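Local coordinates for Serine/threonine-protein kinase-like protein ACR4 (Arabidopsis thaliana, PDB 7A0J) that acts as a plant membrane receptor kinase that, paired with the peptide CLE40, controls formative cell divisions in root meristems, this piece being its extracellular WD40-like propeller, at residues Leu1-Glu13 with Gly50-Leu62. Residues are numbered along the deposited sequence; the frame is centred on the assembly and turned at random.
Sequences LGSMSSIAISYGE and GLTGGDGFMCGLL
Two neighbouring blades of the seven-repeat beta-propeller ectodomain meet here through their innermost strands, 7-10, which leads into the first repeat, and 48-53 of the second. Strands 7-10 and 50-53 run nearly parallel, with axes 5.0 Å apart at an angle of 20°, yet the well-formed direct backbone bonds lie just beyond strand 7-10, at Ser5 (with Leu51) and at Tyr11 (with Gly54 and Gly56); Leu1 N adds a weak bond to Gly53 O. Ser5 and Leu51 form an isolated antiparallel hydrogen-bonded pair, not a rung of a ladder between the two parallel strands: Ser5 N donates to Leu51 O, and Leu51 N returns a bond to Ser5 O at 2.7 Å. Farther along, water 1 accepts from both Ile9 N and Gly53 N, bridging the gap. The Ala8 methyl fills the middle, 3.7 Å from Leu51 CB and 3.6 Å from Met58 SD, whose chain bends at chi2 and chi3 to reach it. Met4 CG meets bare Gly50 CA at 3.5 Å; a CB there would collide with it. The Tyr11 ring lies over the Gly54-Asp55 peptide: Gly54 O sits 3.7 Å above the ring centre and Asp55 N nearer the rim. With CG wedged between backbone N and carbonyl carbon (chi1 46°), the ring reaches back to Leu1, whose N bonds to Tyr11 OH; Asp98 binds that hydroxyl as well. Replacing Tyr11 by an alanine would probably uncover this peptide and leave the Leu1 amine and Asp98 without their shared hydroxyl partner. At the Tyr11 backbone, Gly56 N donates to Tyr11 O, while Tyr11 N donates to Gly54 O. Just past it, water 3 accepts from Glu13 N and donates to Asp55 OD2, 2.7 Å away.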
loop_
_atom_site.group_PDB
_atom_site.type_symbol
_atom_site.label_atom_id
_atom_site.label_comp_id
_atom_site.label_asym_id
_atom_site.label_seq_id
_atom_site.Cartn_x
_atom_site.Cartn_y
_atom_site.Cartn_z
ATOM N N LEU A 1 -2.392 -3.933 3.431
ATOM C CA LEU A 1 -3.068 -3.754 2.111
ATOM C C LEU A 1 -2.388 -2.620 1.337
ATOM O O LEU A 1 -1.717 -1.783 1.976
ATOM C CB LEU A 1 -4.551 -3.426 2.327
ATOM C CG LEU A 1 -5.446 -4.570 2.806
ATOM C CD1 LEU A 1 -6.857 -4.067 3.071
ATOM C CD2 LEU A 1 -5.471 -5.714 1.801
ATOM N N GLY A 2 -2.564 -2.601 0.014
ATOM C CA GLY A 2 -2.301 -1.427 -0.841
ATOM C C GLY A 2 -0.865 -1.345 -1.329
ATOM O O GLY A 2 -0.174 -2.383 -1.365
ATOM N N SER A 3 -0.436 -0.133 -1.691
ATOM C CA SER A 3 0.814 0.158 -2.438
ATOM C C SER A 3 1.874 0.724 -1.492
ATOM O O SER A 3 1.506 1.196 -0.398
ATOM C CB SER A 3 0.539 1.116 -3.568
ATOM O OG SER A 3 -0.624 0.733 -4.286
ATOM N N MET A 4 3.140 0.692 -1.916
ATOM C CA MET A 4 4.250 1.378 -1.207
ATOM C C MET A 4 3.946 2.878 -1.177
ATOM O O MET A 4 3.472 3.409 -2.201
ATOM C CB MET A 4 5.600 1.148 -1.890
ATOM C CG MET A 4 6.765 1.541 -1.012
ATOM S SD MET A 4 8.362 1.026 -1.677
ATOM C CE MET A 4 8.494 2.110 -3.098
ATOM N N SER A 5 4.196 3.527 -0.039
ATOM C CA SER A 5 3.847 4.948 0.211
ATOM C C SER A 5 4.755 5.520 1.305
ATOM O O SER A 5 5.475 4.733 1.950
ATOM C CB SER A 5 2.385 5.062 0.563
ATOM O OG SER A 5 2.024 6.404 0.852
ATOM N N SER A 6 4.723 6.841 1.491
ATOM C CA SER A 6 5.426 7.559 2.585
ATOM C C SER A 6 4.681 7.332 3.907
ATOM O O SER A 6 5.268 7.621 4.963
ATOM C CB SER A 6 5.575 9.028 2.269
ATOM O OG SER A 6 4.327 9.701 2.357
ATOM N N ILE A 7 3.436 6.844 3.839
ATOM C CA ILE A 7 2.593 6.470 5.016
ATOM C C ILE A 7 1.989 5.081 4.771
ATOM O O ILE A 7 1.742 4.737 3.602
ATOM C CB ILE A 7 1.518 7.544 5.283
ATOM C CG1 ILE A 7 0.580 7.738 4.087
ATOM C CG2 ILE A 7 2.177 8.851 5.702
ATOM C CD1 ILE A 7 -0.622 8.607 4.376
ATOM N N ALA A 8 1.775 4.313 5.842
ATOM C CA ALA A 8 1.264 2.922 5.798
ATOM C C ALA A 8 0.554 2.593 7.115
ATOM O O ALA A 8 0.832 3.268 8.130
ATOM C CB ALA A 8 2.399 1.963 5.529
ATOM N N ILE A 9 -0.331 1.595 7.085
ATOM C CA ILE A 9 -1.169 1.174 8.244
ATOM C C ILE A 9 -1.037 -0.338 8.448
ATOM O O ILE A 9 -1.133 -1.091 7.452
ATOM C CB ILE A 9 -2.638 1.595 8.045
ATOM C CG1 ILE A 9 -2.809 3.110 8.202
ATOM C CG2 ILE A 9 -3.561 0.821 8.979
ATOM C CD1 ILE A 9 -4.209 3.609 7.922
ATOM N N SER A 10 -0.817 -0.742 9.701
ATOM C CA SER A 10 -0.914 -2.148 10.169
ATOM C C SER A 10 -2.214 -2.317 10.961
ATOM O O SER A 10 -2.665 -1.322 11.563
ATOM C CB SER A 10 0.291 -2.533 10.983
ATOM O OG SER A 10 1.468 -2.473 10.190
ATOM N N TYR A 11 -2.777 -3.526 10.943
ATOM C CA TYR A 11 -4.127 -3.842 11.480
ATOM C C TYR A 11 -4.148 -5.281 12.005
ATOM O O TYR A 11 -3.104 -5.960 11.932
ATOM C CB TYR A 11 -5.173 -3.618 10.383
ATOM C CG TYR A 11 -4.792 -4.201 9.046
ATOM C CD1 TYR A 11 -4.042 -3.472 8.137
ATOM C CD2 TYR A 11 -5.149 -5.495 8.702
ATOM C CE1 TYR A 11 -3.672 -4.006 6.912
ATOM C CE2 TYR A 11 -4.789 -6.043 7.481
ATOM C CZ TYR A 11 -4.047 -5.297 6.583
ATOM O OH TYR A 11 -3.686 -5.828 5.380
ATOM N N GLY A 12 -5.301 -5.714 12.530
ATOM C CA GLY A 12 -5.527 -7.072 13.060
ATOM C C GLY A 12 -5.661 -7.081 14.573
ATOM O O GLY A 12 -5.699 -5.987 15.174
ATOM N N GLU A 13 -5.722 -8.278 15.164
ATOM C CA GLU A 13 -5.994 -8.509 16.610
ATOM C C GLU A 13 -4.851 -7.951 17.468
ATOM O O GLU A 13 -5.113 -7.618 18.640
ATOM C CB GLU A 13 -6.197 -10.002 16.879
ATOM C CG GLU A 13 -7.478 -10.552 16.278
ATOM C CD GLU A 13 -7.792 -11.985 16.671
ATOM O OE1 GLU A 13 -6.856 -12.808 16.693
ATOM O OE2 GLU A 13 -8.972 -12.273 16.961
ATOM N N GLY A 50 10.040 3.881 1.295
ATOM C CA GLY A 50 8.609 3.532 1.221
ATOM C C GLY A 50 8.188 2.594 2.338
ATOM O O GLY A 50 9.062 1.886 2.876
ATOM N N LEU A 51 6.895 2.594 2.672
ATOM C CA LEU A 51 6.292 1.756 3.745
ATOM C C LEU A 51 5.037 1.058 3.211
ATOM O O LEU A 51 4.378 1.618 2.309
ATOM C CB LEU A 51 5.949 2.642 4.946
ATOM C CG LEU A 51 7.129 3.345 5.618
ATOM C CD1 LEU A 51 6.639 4.437 6.559
ATOM C CD2 LEU A 51 8.004 2.351 6.364
ATOM N N THR A 52 4.728 -0.120 3.761
ATOM C CA THR A 52 3.501 -0.912 3.475
ATOM C C THR A 52 3.232 -1.834 4.670
ATOM O O THR A 52 4.190 -2.475 5.145
ATOM C CB THR A 52 3.634 -1.664 2.144
ATOM O OG1 THR A 52 2.395 -2.318 1.875
ATOM C CG2 THR A 52 4.762 -2.673 2.132
ATOM N N GLY A 53 1.980 -1.881 5.137
ATOM C CA GLY A 53 1.581 -2.599 6.362
ATOM C C GLY A 53 0.597 -3.718 6.076
ATOM O O GLY A 53 -0.136 -3.633 5.068
ATOM N N GLY A 54 0.587 -4.735 6.940
ATOM C CA GLY A 54 -0.347 -5.875 6.879
ATOM C C GLY A 54 -0.895 -6.205 8.252
ATOM O O GLY A 54 -0.891 -5.307 9.117
ATOM N N ASP A 55 -1.338 -7.448 8.446
ATOM C CA ASP A 55 -1.885 -7.947 9.734
ATOM C C ASP A 55 -0.716 -8.315 10.658
ATOM O O ASP A 55 -0.086 -9.364 10.424
ATOM C CB ASP A 55 -2.835 -9.128 9.514
ATOM C CG ASP A 55 -3.647 -9.488 10.746
ATOM O OD1 ASP A 55 -3.114 -9.340 11.864
ATOM O OD2 ASP A 55 -4.806 -9.908 10.579
ATOM N N GLY A 56 -0.443 -7.469 11.657
ATOM C CA GLY A 56 0.532 -7.725 12.735
ATOM C C GLY A 56 1.937 -7.252 12.396
ATOM O O GLY A 56 2.833 -7.453 13.237
ATOM N N PHE A 57 2.152 -6.639 11.228
ATOM C CA PHE A 57 3.508 -6.237 10.768
ATOM C C PHE A 57 3.452 -4.971 9.909
ATOM O O PHE A 57 2.466 -4.752 9.183
ATOM C CB PHE A 57 4.174 -7.387 10.008
ATOM C CG PHE A 57 3.506 -7.748 8.708
ATOM C CD1 PHE A 57 2.513 -8.714 8.660
ATOM C CD2 PHE A 57 3.875 -7.125 7.527
ATOM C CE1 PHE A 57 1.901 -9.041 7.461
ATOM C CE2 PHE A 57 3.260 -7.452 6.328
ATOM C CZ PHE A 57 2.276 -8.411 6.297
ATOM N N MET A 58 4.507 -4.161 10.021
ATOM C CA MET A 58 4.836 -3.024 9.125
ATOM C C MET A 58 6.105 -3.401 8.353
ATOM O O MET A 58 7.000 -4.015 8.972
ATOM C CB MET A 58 5.078 -1.750 9.944
ATOM C CG MET A 58 5.461 -0.534 9.120
ATOM S SD MET A 58 4.255 -0.110 7.839
ATOM C CE MET A 58 2.803 0.278 8.817
ATOM N N CYS A 59 6.154 -3.103 7.050
ATOM C CA CYS A 59 7.373 -3.308 6.219
ATOM C C CYS A 59 7.747 -2.001 5.518
ATOM O O CYS A 59 6.867 -1.135 5.355
ATOM C CB CYS A 59 7.215 -4.415 5.182
ATOM S SG CYS A 59 6.627 -5.990 5.856
ATOM N N GLY A 60 9.022 -1.887 5.152
ATOM C CA GLY A 60 9.576 -0.747 4.405
ATOM C C GLY A 60 10.645 -1.203 3.432
ATOM O O GLY A 60 11.234 -2.280 3.660
ATOM N N LEU A 61 10.865 -0.429 2.370
ATOM C CA LEU A 61 12.018 -0.596 1.449
ATOM C C LEU A 61 13.188 0.218 2.010
ATOM O O LEU A 61 13.065 1.457 2.058
ATOM C CB LEU A 61 11.616 -0.130 0.046
ATOM C CG LEU A 61 12.678 -0.296 -1.040
ATOM C CD1 LEU A 61 13.193 -1.727 -1.089
ATOM C CD2 LEU A 61 12.128 0.119 -2.396
ATOM N N LEU A 62 14.253 -0.459 2.454
ATOM C CA LEU A 62 15.471 0.172 3.035
ATOM C C LEU A 62 16.141 1.048 1.971
ATOM O O LEU A 62 16.278 0.585 0.826
ATOM C CB LEU A 62 16.426 -0.917 3.535
ATOM C CG LEU A 62 15.994 -1.649 4.805
ATOM C CD1 LEU A 62 16.838 -2.896 5.027
ATOM C CD2 LEU A 62 16.073 -0.729 6.015
HETATM O O HOH W 1 -0.342 0.090 4.367
HETATM O O HOH W 2 0.539 -0.365 1.653
HETATM O O HOH W 3 -6.053 -10.232 12.974
#